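Local coordinates for alcohol dehydrogenase IV (Corynebacterium glutamicum, PDB 3IV7), which probably acts as an NAD-dependent oxidoreductase of the iron-containing alcohol dehydrogenase family, with maleylacetate reductase or alcohol dehydrogenase activity, at residues A137-G142 and I244-G249; F252-A257 and K306-Y311; T262-V267 and E293-L298; E320-T325 and R344-A349. All coordinates share one frame; numbering follows the deposited sequence.

In the fold
Interactions 2, 3 and 4 lie wholly within the helical C-terminal part of the chain, whereas interaction 1 joins that part to a β-hairpin of the N-terminal part. Helix 240-250 connects interaction 1 to interaction 2 through the probable hydrogen bond from Leu254 N to Leu248 O, 3.1 Å. Both segments of interaction 3 fall, in sequence, between the two segments of interaction 2, and both interactions use helix 256-271. A second probable hydrogen bond, Leu308 N to Ala349 O at 2.8 Å, joins interaction 2 to interaction 4, whose centres are about 13 Å apart. Between interactions 3 and 4, Tyr266 CD1 packs on Ala348 CB at 3.5 Å.

Interaction 1. Residues A137-G142 and I244-G249; sequences ARKTTG and ICHTLG
The β-hairpin of strands 130-135 and 138-143 meets helix 240-250 here, with the ring of His246 reaching across to Lys139, Thr140 and Thr141. The hairpin belongs to the N-terminal part of the chain and the helix to the helical C-terminal part, the two halves characteristic of iron-containing alcohol dehydrogenases, so the contact links one half to the other at the surface. Strand 138-142 and helix 244-249 run nearly antiparallel, at 150°, with their axes 9.7 Å apart at closest approach. Such spacing is bridged by a side chain: His246 holds CG anti to its backbone N (chi1 -174°), and this extends the imidazole toward the strand. Thr140 CA lies at the edge of the ring, near its plane, 4.3 Å from NE2. The carbonyl oxygen of Lys139 lies oblique to the ring, 4.1 Å from CE1, a van der Waals neighbour of a ring carbon. Lys139 and Thr141 both direct their CB atoms toward the helix, while Thr140 directs its own away, the alternation expected of a β-strand. The hairpin itself is held by backbone hydrogen bonds of Thr140 with Leu133 and of Gly142 with Trp131. No hydrogen bond crosses to the helix, and His246 NE2, buried by the contact, has no polar partner in the model; its nearest neighbour across the contact is the methyl Thr141 CG2, 3.7 Å away.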
loop_
_atom_site.group_PDB
_atom_site.type_symbol
_atom_site.label_atom_id
_atom_site.label_comp_id
_atom_site.label_asym_id
_atom_site.label_seq_id
_atom_site.Cartn_x
_atom_site.Cartn_y
_atom_site.Cartn_z
ATOM N N ALA A 137 4.812 -22.056 29.149
ATOM C CA ALA A 137 4.552 -23.119 28.155
ATOM C C ALA A 137 3.390 -22.786 27.227
ATOM O O ALA A 137 2.726 -23.670 26.722
ATOM C CB ALA A 137 4.293 -24.473 28.871
ATOM N N ARG A 138 3.163 -21.513 26.981
ATOM C CA ARG A 138 2.060 -21.090 26.145
ATOM C C ARG A 138 2.522 -19.976 25.259
ATOM O O ARG A 138 3.074 -18.997 25.741
ATOM C CB ARG A 138 0.898 -20.615 27.048
ATOM C CG ARG A 138 -0.268 -19.900 26.346
ATOM C CD ARG A 138 -1.411 -19.786 27.322
ATOM N NE ARG A 138 -2.488 -18.890 26.922
ATOM C CZ ARG A 138 -2.518 -17.577 27.163
ATOM N NH1 ARG A 138 -1.463 -16.949 27.679
ATOM N NH2 ARG A 138 -3.598 -16.881 26.855
ATOM N N LYS A 139 2.327 -20.148 23.949
ATOM C CA LYS A 139 2.708 -19.175 22.982
ATOM C C LYS A 139 1.468 -18.442 22.549
ATOM O O LYS A 139 0.468 -19.054 22.252
ATOM C CB LYS A 139 3.350 -19.894 21.774
ATOM C CG LYS A 139 3.542 -19.030 20.533
ATOM C CD LYS A 139 4.723 -18.090 20.637
ATOM C CE LYS A 139 5.078 -17.488 19.269
ATOM N NZ LYS A 139 3.947 -16.721 18.695
ATOM N N THR A 140 1.500 -17.131 22.556
ATOM C CA THR A 140 0.391 -16.376 21.999
ATOM C C THR A 140 0.926 -15.267 21.153
ATOM O O THR A 140 2.127 -14.967 21.201
ATOM C CB THR A 140 -0.554 -15.800 23.114
ATOM O OG1 THR A 140 0.092 -14.726 23.764
ATOM C CG2 THR A 140 -0.914 -16.878 24.130
ATOM N N THR A 141 0.042 -14.687 20.344
ATOM C CA THR A 141 0.376 -13.574 19.500
ATOM C C THR A 141 -0.648 -12.493 19.673
ATOM O O THR A 141 -1.801 -12.750 20.017
ATOM C CB THR A 141 0.353 -13.946 17.990
ATOM O OG1 THR A 141 -0.936 -14.466 17.658
ATOM C CG2 THR A 141 1.435 -14.971 17.666
ATOM N N GLY A 142 -0.237 -11.286 19.437
ATOM C CA GLY A 142 -1.126 -10.171 19.547
ATOM C C GLY A 142 -0.701 -9.098 18.601
ATOM O O GLY A 142 0.279 -9.250 17.878
ATOM N N ILE A 244 -4.448 -22.734 11.708
ATOM C CA ILE A 244 -3.933 -24.099 11.726
ATOM C C ILE A 244 -2.429 -24.092 12.058
ATOM O O ILE A 244 -1.982 -24.768 13.002
ATOM C CB ILE A 244 -4.134 -24.788 10.382
ATOM C CG1 ILE A 244 -5.616 -25.086 10.143
ATOM C CG2 ILE A 244 -3.309 -26.067 10.320
ATOM C CD1 ILE A 244 -5.930 -25.558 8.745
ATOM N N CYS A 245 -1.659 -23.294 11.322
ATOM C CA CYS A 245 -0.210 -23.246 11.530
ATOM C C CYS A 245 0.206 -22.762 12.907
ATOM O O CYS A 245 1.192 -23.266 13.478
ATOM C CB CYS A 245 0.444 -22.426 10.429
ATOM S SG CYS A 245 0.286 -23.269 8.811
ATOM N N HIS A 246 -0.547 -21.802 13.464
ATOM C CA HIS A 246 -0.283 -21.309 14.807
ATOM C C HIS A 246 -0.428 -22.471 15.815
ATOM O O HIS A 246 0.427 -22.660 16.641
ATOM C CB HIS A 246 -1.236 -20.144 15.155
ATOM C CG HIS A 246 -0.939 -19.474 16.467
ATOM N ND1 HIS A 246 -1.813 -19.512 17.538
ATOM C CD2 HIS A 246 0.116 -18.721 16.870
ATOM C CE1 HIS A 246 -1.310 -18.807 18.537
ATOM N NE2 HIS A 246 -0.134 -18.329 18.162
ATOM N N THR A 247 -1.508 -23.234 15.707
ATOM C CA THR A 247 -1.712 -24.444 16.546
ATOM C C THR A 247 -0.578 -25.446 16.359
ATOM O O THR A 247 -0.028 -25.953 17.335
ATOM C CB THR A 247 -3.028 -25.159 16.194
ATOM O OG1 THR A 247 -4.139 -24.309 16.470
ATOM C CG2 THR A 247 -3.185 -26.479 16.993
ATOM N N LEU A 248 -0.207 -25.722 15.096
ATOM C CA LEU A 248 0.803 -26.748 14.831
ATOM C C LEU A 248 2.185 -26.312 15.352
ATOM O O LEU A 248 2.932 -27.131 15.881
ATOM C CB LEU A 248 0.843 -27.137 13.338
ATOM C CG LEU A 248 -0.383 -27.879 12.742
ATOM C CD1 LEU A 248 -0.200 -28.160 11.242
ATOM C CD2 LEU A 248 -0.661 -29.182 13.480
ATOM N N GLY A 249 2.494 -25.022 15.237
ATOM C CA GLY A 249 3.761 -24.470 15.757
ATOM C C GLY A 249 3.747 -24.310 17.274
ATOM O O GLY A 249 4.732 -24.580 17.943
#

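Interaction 2. Residues F252-A257 and K306-Y311; sequences FNLPHA and KRLSDY
Tyr311 N donates to Leu308 O over 2.9 Å, and this bond closes the 3-10 turn that presents both residues to Leu254 and Pro255. A second bond that likewise spans three residues, from Asp310 N to Arg307 O at 3.1 Å, reinforces the turn. The side chains of the same two residues also pair: Arg307 NH1 and Asp310 OD2 form a salt bridge whose hydrogen bond is weak, 3.3 Å long with an N-H...O angle of 132°. These polar links all lie within residues 306-311; across the contact itself the surfaces are joined by van der Waals packing without a hydrogen bond. Pro255 packs closely, its CD resting 3.6 Å from Tyr311 CB. Its CG approaches the root of the phenol ring obliquely, 3.8 Å from Tyr311 CG. Tyr311 keeps CG anti to its own carbonyl carbon (chi1 -43°), and from CB the ring leads away from Leu254 and Pro255, so that mainly its base makes the contact. One face of this ring carries Asp310 CB, centred 3.9 Å above the plane. Leu254 divides its two methyls: CD2 lies against the carbonyl oxygen Tyr311 O at 3.6 Å, while CD1 meets Leu308 CD2 at 4.2 Å. Pro255 occupies the N-cap position of helix 256-271, and the contact therefore packs the start of that helix against the loop between helices 291-301 and 318-326. Thr259 and Thr262 of helix 256-271 touch Leu254 and Leu308 respectively, with Phe313 packing on both leucines.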
loop_
_atom_site.group_PDB
_atom_site.type_symbol
_atom_site.label_atom_id
_atom_site.label_comp_id
_atom_site.label_asym_id
_atom_site.label_seq_id
_atom_site.Cartn_x
_atom_site.Cartn_y
_atom_site.Cartn_z
ATOM N N PHE A 252 2.267 -28.222 18.947
ATOM C CA PHE A 252 3.021 -29.421 18.554
ATOM C C PHE A 252 4.445 -29.134 18.198
ATOM O O PHE A 252 5.166 -30.019 17.797
ATOM C CB PHE A 252 2.322 -30.108 17.397
ATOM C CG PHE A 252 0.965 -30.565 17.728
ATOM C CD1 PHE A 252 -0.111 -29.714 17.601
ATOM C CD2 PHE A 252 0.754 -31.832 18.209
ATOM C CE1 PHE A 252 -1.362 -30.127 17.919
ATOM C CE2 PHE A 252 -0.503 -32.247 18.535
ATOM C CZ PHE A 252 -1.564 -31.399 18.375
ATOM N N ASN A 253 4.837 -27.879 18.311
ATOM C CA ASN A 253 6.198 -27.454 18.000
ATOM C C ASN A 253 6.735 -27.956 16.659
ATOM O O ASN A 253 7.902 -28.297 16.541
ATOM C CB ASN A 253 7.155 -27.846 19.132
ATOM C CG ASN A 253 8.475 -27.021 19.103
ATOM O OD1 ASN A 253 8.488 -25.850 18.709
ATOM N ND2 ASN A 253 9.564 -27.645 19.512
ATOM N N LEU A 254 5.889 -27.964 15.630
ATOM C CA LEU A 254 6.356 -28.357 14.290
ATOM C C LEU A 254 7.172 -27.198 13.732
ATOM O O LEU A 254 6.967 -26.072 14.132
ATOM C CB LEU A 254 5.177 -28.676 13.362
ATOM C CG LEU A 254 4.291 -29.852 13.731
ATOM C CD1 LEU A 254 3.361 -30.206 12.551
ATOM C CD2 LEU A 254 5.140 -31.044 14.145
ATOM N N PRO A 255 8.124 -27.482 12.828
ATOM C CA PRO A 255 8.960 -26.389 12.299
ATOM C C PRO A 255 8.114 -25.393 11.500
ATOM O O PRO A 255 7.236 -25.796 10.737
ATOM C CB PRO A 255 9.987 -27.110 11.416
ATOM C CG PRO A 255 9.547 -28.509 11.339
ATOM C CD PRO A 255 8.648 -28.801 12.469
ATOM N N HIS A 256 8.400 -24.111 11.692
ATOM C CA HIS A 256 7.564 -23.048 11.202
ATOM C C HIS A 256 7.404 -22.990 9.663
ATOM O O HIS A 256 6.328 -23.144 9.182
ATOM C CB HIS A 256 8.066 -21.709 11.741
ATOM C CG HIS A 256 7.308 -20.534 11.225
ATOM N ND1 HIS A 256 6.209 -20.023 11.875
ATOM C CD2 HIS A 256 7.460 -19.794 10.095
ATOM C CE1 HIS A 256 5.740 -18.983 11.197
ATOM N NE2 HIS A 256 6.484 -18.818 10.116
ATOM N N ALA A 257 8.492 -22.750 8.925
ATOM C CA ALA A 257 8.401 -22.559 7.462
ATOM C C ALA A 257 7.835 -23.804 6.753
ATOM O O ALA A 257 6.939 -23.699 5.907
ATOM C CB ALA A 257 9.817 -22.175 6.875
ATOM N N LYS A 306 6.268 -31.661 1.583
ATOM C CA LYS A 306 5.093 -32.447 1.171
ATOM C C LYS A 306 4.151 -32.966 2.269
ATOM O O LYS A 306 2.957 -33.130 2.022
ATOM C CB LYS A 306 5.530 -33.611 0.282
ATOM C CG LYS A 306 5.980 -33.176 -1.156
ATOM N N ARG A 307 4.665 -33.269 3.447
ATOM C CA ARG A 307 3.837 -33.950 4.428
ATOM C C ARG A 307 4.282 -33.690 5.869
ATOM O O ARG A 307 5.497 -33.691 6.174
ATOM C CB ARG A 307 3.824 -35.449 4.128
ATOM C CG ARG A 307 5.181 -36.119 4.262
ATOM C CD ARG A 307 5.151 -37.601 3.808
ATOM N NE ARG A 307 5.061 -37.711 2.351
ATOM C CZ ARG A 307 6.084 -37.502 1.504
ATOM N NH1 ARG A 307 7.295 -37.129 1.956
ATOM N NH2 ARG A 307 5.895 -37.646 0.193
ATOM N N LEU A 308 3.315 -33.454 6.756
ATOM C CA LEU A 308 3.645 -33.093 8.144
ATOM C C LEU A 308 4.269 -34.259 8.907
ATOM O O LEU A 308 4.996 -34.039 9.903
ATOM C CB LEU A 308 2.423 -32.531 8.883
ATOM C CG LEU A 308 1.772 -31.286 8.233
ATOM C CD1 LEU A 308 0.409 -31.025 8.844
ATOM C CD2 LEU A 308 2.669 -30.072 8.366
ATOM N N SER A 309 4.022 -35.491 8.441
ATOM C CA SER A 309 4.658 -36.660 9.009
ATOM C C SER A 309 6.196 -36.576 8.920
ATOM O O SER A 309 6.868 -37.195 9.689
ATOM C CB SER A 309 4.177 -37.966 8.327
ATOM O OG SER A 309 4.592 -38.025 6.971
ATOM N N ASP A 310 6.727 -35.845 7.950
ATOM C CA ASP A 310 8.168 -35.666 7.857
ATOM C C ASP A 310 8.749 -34.888 9.060
ATOM O O ASP A 310 9.950 -34.927 9.274
ATOM C CB ASP A 310 8.547 -34.936 6.581
ATOM C CG ASP A 310 8.577 -35.844 5.361
ATOM O OD1 ASP A 310 8.362 -37.079 5.481
ATOM O OD2 ASP A 310 8.830 -35.316 4.272
ATOM N N TYR A 311 7.889 -34.184 9.822
ATOM C CA TYR A 311 8.328 -33.356 10.963
ATOM C C TYR A 311 7.830 -33.902 12.285
ATOM O O TYR A 311 7.888 -33.231 13.295
ATOM C CB TYR A 311 7.885 -31.884 10.750
ATOM C CG TYR A 311 8.131 -31.472 9.332
ATOM C CD1 TYR A 311 9.420 -31.427 8.828
ATOM C CD2 TYR A 311 7.083 -31.321 8.443
ATOM C CE1 TYR A 311 9.662 -31.145 7.508
ATOM C CE2 TYR A 311 7.318 -31.032 7.097
ATOM C CZ TYR A 311 8.592 -30.979 6.637
ATOM O OH TYR A 311 8.821 -30.750 5.312
#

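Interaction 3. Residues T262-V267 and E293-L298; sequences TVLPYV and EGLQRL
Leu264 and Leu295 extend in the same manner, each with CG anti to its backbone N (chi1 176° and 180°), and these torsions carry the two isobutyl groups into the interface between helices 256-271 and 291-301. The segments are close to antiparallel, with a crossing angle of -157° and axes 10.6 Å apart at closest approach. Leu295 CD2 is the methyl that does most of the touching. It stands 3.6 Å from Pro265 CA, near enough to pack on the helix backbone as well as on the ring, and 3.9 Å from Leu264 CG. Gln296 contributes from one side: its chain bends at chi2 and sets OE1 against Pro265 CB at 3.9 Å, while the same oxygen is hydrogen-bonded to Arg299 NH1. Proline has no backbone N-H to give, and the helix is kinked here: the N atoms of Pro265 and Tyr266 lack bonds to the preceding turn. Tyr266 N makes a weak bond to Val263 O instead, and regular pairing returns with Val267 N to the same oxygen at 3.1 Å. Leu175 of helix 164-181 packs on Leu295, and Ile179 of that helix on Leu264. The chemistry is thus that of a buried apolar interface, in which the one polar atom turned toward proline has its partner in Arg299 and these two segments meet through shape and hydrophobic contact, with no hydrogen bond or charge pair between them.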
loop_
_atom_site.group_PDB
_atom_site.type_symbol
_atom_site.label_atom_id
_atom_site.label_comp_id
_atom_site.label_asym_id
_atom_site.label_seq_id
_atom_site.Cartn_x
_atom_site.Cartn_y
_atom_site.Cartn_z
ATOM N N THR A 262 3.715 -26.821 3.932
ATOM C CA THR A 262 2.959 -28.057 3.804
ATOM C C THR A 262 1.452 -27.845 3.863
ATOM O O THR A 262 0.715 -28.398 3.061
ATOM C CB THR A 262 3.361 -29.060 4.887
ATOM O OG1 THR A 262 4.765 -29.324 4.790
ATOM C CG2 THR A 262 2.555 -30.392 4.746
ATOM N N VAL A 263 1.008 -27.020 4.797
ATOM C CA VAL A 263 -0.419 -26.824 5.034
ATOM C C VAL A 263 -1.129 -26.017 3.925
ATOM O O VAL A 263 -2.299 -26.298 3.587
ATOM C CB VAL A 263 -0.647 -26.167 6.408
ATOM C CG1 VAL A 263 -2.082 -25.703 6.551
ATOM C CG2 VAL A 263 -0.279 -27.158 7.523
ATOM N N LEU A 264 -0.415 -25.040 3.352
ATOM C CA LEU A 264 -0.980 -24.117 2.362
ATOM C C LEU A 264 -1.803 -24.756 1.239
ATOM O O LEU A 264 -2.950 -24.379 1.032
ATOM C CB LEU A 264 0.125 -23.231 1.781
ATOM C CG LEU A 264 -0.296 -22.272 0.644
ATOM C CD1 LEU A 264 -1.443 -21.353 1.075
ATOM C CD2 LEU A 264 0.924 -21.459 0.152
ATOM N N PRO A 265 -1.232 -25.731 0.507
ATOM C CA PRO A 265 -2.034 -26.285 -0.593
ATOM C C PRO A 265 -3.333 -26.938 -0.155
ATOM O O PRO A 265 -4.298 -26.967 -0.922
ATOM C CB PRO A 265 -1.115 -27.319 -1.200
ATOM C CG PRO A 265 -0.113 -27.659 -0.045
ATOM C CD PRO A 265 0.089 -26.385 0.619
ATOM N N TYR A 266 -3.353 -27.479 1.056
ATOM C CA TYR A 266 -4.559 -28.131 1.605
ATOM C C TYR A 266 -5.631 -27.090 1.974
ATOM O O TYR A 266 -6.819 -27.289 1.699
ATOM C CB TYR A 266 -4.181 -29.064 2.807
ATOM C CG TYR A 266 -3.265 -30.150 2.334
ATOM C CD1 TYR A 266 -3.768 -31.228 1.605
ATOM C CD2 TYR A 266 -1.900 -30.014 2.436
ATOM C CE1 TYR A 266 -2.944 -32.138 1.041
ATOM C CE2 TYR A 266 -1.063 -30.938 1.907
ATOM C CZ TYR A 266 -1.587 -32.006 1.193
ATOM O OH TYR A 266 -0.747 -32.950 0.643
ATOM N N VAL A 267 -5.207 -25.950 2.506
ATOM C CA VAL A 267 -6.168 -24.867 2.809
ATOM C C VAL A 267 -6.654 -24.251 1.511
ATOM O O VAL A 267 -7.834 -23.951 1.370
ATOM C CB VAL A 267 -5.599 -23.825 3.700
ATOM C CG1 VAL A 267 -6.635 -22.720 3.927
ATOM C CG2 VAL A 267 -5.140 -24.459 5.048
ATOM N N GLU A 293 -3.612 -25.304 -9.532
ATOM C CA GLU A 293 -2.628 -25.825 -10.475
ATOM C C GLU A 293 -1.402 -24.900 -10.481
ATOM O O GLU A 293 -0.292 -25.354 -10.605
ATOM C CB GLU A 293 -3.206 -26.037 -11.890
ATOM C CG GLU A 293 -3.407 -24.805 -12.717
ATOM C CD GLU A 293 -4.134 -25.103 -14.066
ATOM O OE1 GLU A 293 -5.126 -25.871 -14.052
ATOM O OE2 GLU A 293 -3.711 -24.558 -15.120
ATOM N N GLY A 294 -1.618 -23.610 -10.303
ATOM C CA GLY A 294 -0.515 -22.686 -10.189
ATOM C C GLY A 294 0.337 -23.028 -8.975
ATOM O O GLY A 294 1.554 -23.124 -9.078
ATOM N N LEU A 295 -0.301 -23.198 -7.818
ATOM C CA LEU A 295 0.428 -23.545 -6.614
ATOM C C LEU A 295 1.145 -24.897 -6.782
ATOM O O LEU A 295 2.294 -25.030 -6.400
ATOM C CB LEU A 295 -0.483 -23.573 -5.382
ATOM C CG LEU A 295 0.219 -23.943 -4.049
ATOM C CD1 LEU A 295 1.411 -22.974 -3.777
ATOM C CD2 LEU A 295 -0.781 -23.892 -2.915
ATOM N N GLN A 296 0.457 -25.884 -7.368
ATOM C CA GLN A 296 1.032 -27.225 -7.540
ATOM C C GLN A 296 2.241 -27.224 -8.488
ATOM O O GLN A 296 3.239 -27.892 -8.217
ATOM C CB GLN A 296 -0.029 -28.224 -8.005
ATOM C CG GLN A 296 -1.091 -28.563 -6.960
ATOM C CD GLN A 296 -0.525 -29.224 -5.702
ATOM O OE1 GLN A 296 -0.156 -28.542 -4.742
ATOM N NE2 GLN A 296 -0.552 -30.560 -5.667
ATOM N N ARG A 297 2.162 -26.451 -9.575
ATOM C CA ARG A 297 3.293 -26.299 -10.483
ATOM C C ARG A 297 4.469 -25.645 -9.804
ATOM O O ARG A 297 5.613 -26.002 -10.072
ATOM C CB ARG A 297 2.910 -25.474 -11.698
ATOM C CG ARG A 297 2.023 -26.188 -12.621
ATOM C CD ARG A 297 1.581 -25.334 -13.771
ATOM N NE ARG A 297 0.590 -26.037 -14.596
ATOM C CZ ARG A 297 0.018 -25.536 -15.686
ATOM N NH1 ARG A 297 0.341 -24.323 -16.121
ATOM N NH2 ARG A 297 -0.871 -26.262 -16.356
ATOM N N LEU A 298 4.208 -24.644 -8.972
ATOM C CA LEU A 298 5.272 -24.015 -8.231
ATOM C C LEU A 298 5.910 -25.023 -7.307
ATOM O O LEU A 298 7.159 -25.187 -7.297
ATOM C CB LEU A 298 4.766 -22.825 -7.440
ATOM C CG LEU A 298 5.768 -22.196 -6.476
ATOM C CD1 LEU A 298 7.015 -21.666 -7.213
ATOM C CD2 LEU A 298 5.062 -21.082 -5.723
#

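Interaction 4. Residues E320-T325 and R344-A349; sequences EAVDVT and RLLEAA
No ring or planar amide of a side chain takes part where Leu346 meets Ala321 and Val322; a flat group on the same helix 339-351, away from the contact, is the Arg344 guanidinium, which has Ala348 N in its plane at the edge. Arg344 NH2 forms a salt bridge with Glu353, whereas Glu347 OE1 pairs with NH1 only as a long contact of charges, 4.0 Å, lying well out of the guanidinium plane. The contact proper is aliphatic and depends on a single methyl. Leu346 holds CG anti to its carbonyl carbon (chi1 -73°) and delivers CD1 to helix 318-326, where Ala321 CB meets it at 3.6 Å. Val322 CG2 touches the same methyl at 4.0 Å, the valine and leucine side chains lying alongside with opposite headings. CD1 is therefore shared between consecutive residues of one helix turn; Ala321 offers only its CB, and this is the closer of the two contacts. The nearest CA atoms, those of Val322 and Leu346, remain 8.4 Å apart. Ile244 of helix 240-250 also packs on Leu346, and Phe252, in the chain that follows that helix, on Ala321. Asp323 is tied to Arg339 by a salt bridge, a polar link between the same two helices, with Asp323 OD1 well away from Leu346 CD1. What this implies is a division of labour: hydrophobic contact fills the buried side of the helix pair, and the charged groups pair away from the Leu346 methyl.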
loop_
_atom_site.group_PDB
_atom_site.type_symbol
_atom_site.label_atom_id
_atom_site.label_comp_id
_atom_site.label_asym_id
_atom_site.label_seq_id
_atom_site.Cartn_x
_atom_site.Cartn_y
_atom_site.Cartn_z
ATOM N N GLU A 320 -6.668 -33.141 18.801
ATOM C CA GLU A 320 -6.292 -32.018 19.633
ATOM C C GLU A 320 -6.070 -30.749 18.780
ATOM O O GLU A 320 -6.539 -29.647 19.146
ATOM C CB GLU A 320 -5.027 -32.344 20.411
ATOM C CG GLU A 320 -4.533 -31.207 21.337
ATOM C CD GLU A 320 -3.243 -31.574 22.076
ATOM O OE1 GLU A 320 -2.747 -32.717 21.886
ATOM O OE2 GLU A 320 -2.721 -30.718 22.834
ATOM N N ALA A 321 -5.341 -30.889 17.668
ATOM C CA ALA A 321 -5.101 -29.766 16.816
ATOM C C ALA A 321 -6.431 -29.146 16.455
ATOM O O ALA A 321 -6.569 -27.927 16.438
ATOM C CB ALA A 321 -4.334 -30.192 15.533
ATOM N N VAL A 322 -7.373 -29.999 16.088
ATOM C CA VAL A 322 -8.710 -29.574 15.710
ATOM C C VAL A 322 -9.436 -28.914 16.870
ATOM O O VAL A 322 -10.024 -27.839 16.709
ATOM C CB VAL A 322 -9.514 -30.736 15.208
ATOM C CG1 VAL A 322 -10.952 -30.376 15.136
ATOM C CG2 VAL A 322 -8.952 -31.187 13.831
ATOM N N ASP A 323 -9.369 -29.531 18.045
ATOM C CA ASP A 323 -9.919 -28.916 19.271
ATOM C C ASP A 323 -9.502 -27.482 19.473
ATOM O O ASP A 323 -10.334 -26.638 19.736
ATOM C CB ASP A 323 -9.483 -29.671 20.499
ATOM C CG ASP A 323 -10.522 -30.463 21.038
ATOM O OD1 ASP A 323 -11.522 -29.869 21.514
ATOM O OD2 ASP A 323 -10.384 -31.687 20.992
ATOM N N VAL A 324 -8.192 -27.251 19.407
ATOM C CA VAL A 324 -7.593 -25.959 19.649
ATOM C C VAL A 324 -7.859 -24.918 18.565
ATOM O O VAL A 324 -7.872 -23.711 18.837
ATOM C CB VAL A 324 -6.075 -26.117 19.763
ATOM C CG1 VAL A 324 -5.394 -24.750 19.750
ATOM C CG2 VAL A 324 -5.732 -26.906 21.025
ATOM N N THR A 325 -8.051 -25.378 17.345
ATOM C CA THR A 325 -8.152 -24.497 16.200
ATOM C C THR A 325 -9.569 -24.159 15.761
ATOM O O THR A 325 -9.817 -23.067 15.242
ATOM C CB THR A 325 -7.455 -25.124 15.000
ATOM O OG1 THR A 325 -6.087 -25.336 15.320
ATOM C CG2 THR A 325 -7.567 -24.200 13.766
ATOM N N ARG A 344 -10.102 -33.985 8.368
ATOM C CA ARG A 344 -9.755 -34.539 7.034
ATOM C C ARG A 344 -8.653 -33.714 6.378
ATOM O O ARG A 344 -7.766 -34.255 5.724
ATOM C CB ARG A 344 -10.981 -34.591 6.115
ATOM C CG ARG A 344 -10.714 -35.223 4.714
ATOM C CD ARG A 344 -10.559 -36.707 4.815
ATOM N NE ARG A 344 -10.121 -37.323 3.564
ATOM C CZ ARG A 344 -8.857 -37.405 3.166
ATOM N NH1 ARG A 344 -7.882 -36.847 3.886
ATOM N NH2 ARG A 344 -8.569 -38.009 2.022
ATOM N N LEU A 345 -8.724 -32.409 6.545
ATOM C CA LEU A 345 -7.711 -31.526 6.012
ATOM C C LEU A 345 -6.348 -31.874 6.613
ATOM O O LEU A 345 -5.367 -32.034 5.882
ATOM C CB LEU A 345 -8.065 -30.071 6.294
ATOM C CG LEU A 345 -7.115 -29.024 5.749
ATOM C CD1 LEU A 345 -7.849 -27.650 5.586
ATOM C CD2 LEU A 345 -5.864 -28.886 6.623
ATOM N N LEU A 346 -6.293 -31.988 7.936
ATOM C CA LEU A 346 -5.040 -32.313 8.612
ATOM C C LEU A 346 -4.527 -33.751 8.277
ATOM O O LEU A 346 -3.330 -33.984 8.276
ATOM C CB LEU A 346 -5.169 -32.119 10.118
ATOM C CG LEU A 346 -5.206 -30.664 10.589
ATOM C CD1 LEU A 346 -5.344 -30.603 12.127
ATOM C CD2 LEU A 346 -3.985 -29.930 10.132
ATOM N N GLU A 347 -5.442 -34.691 8.011
ATOM C CA GLU A 347 -5.047 -36.046 7.560
ATOM C C GLU A 347 -4.348 -35.971 6.225
ATOM O O GLU A 347 -3.362 -36.656 6.001
ATOM C CB GLU A 347 -6.258 -36.962 7.408
ATOM C CG GLU A 347 -6.892 -37.363 8.664
ATOM C CD GLU A 347 -8.253 -37.995 8.437
ATOM O OE1 GLU A 347 -8.448 -38.640 7.371
ATOM O OE2 GLU A 347 -9.122 -37.835 9.314
ATOM N N ALA A 348 -4.869 -35.145 5.331
ATOM C CA ALA A 348 -4.264 -34.963 4.003
ATOM C C ALA A 348 -2.873 -34.355 4.106
ATOM O O ALA A 348 -1.945 -34.803 3.423
ATOM C CB ALA A 348 -5.162 -34.098 3.111
ATOM N N ALA A 349 -2.734 -33.324 4.943
ATOM C CA ALA A 349 -1.451 -32.659 5.141
ATOM C C ALA A 349 -0.455 -33.583 5.839
ATOM O O ALA A 349 0.728 -33.513 5.575
ATOM C CB ALA A 349 -1.618 -31.372 5.928
#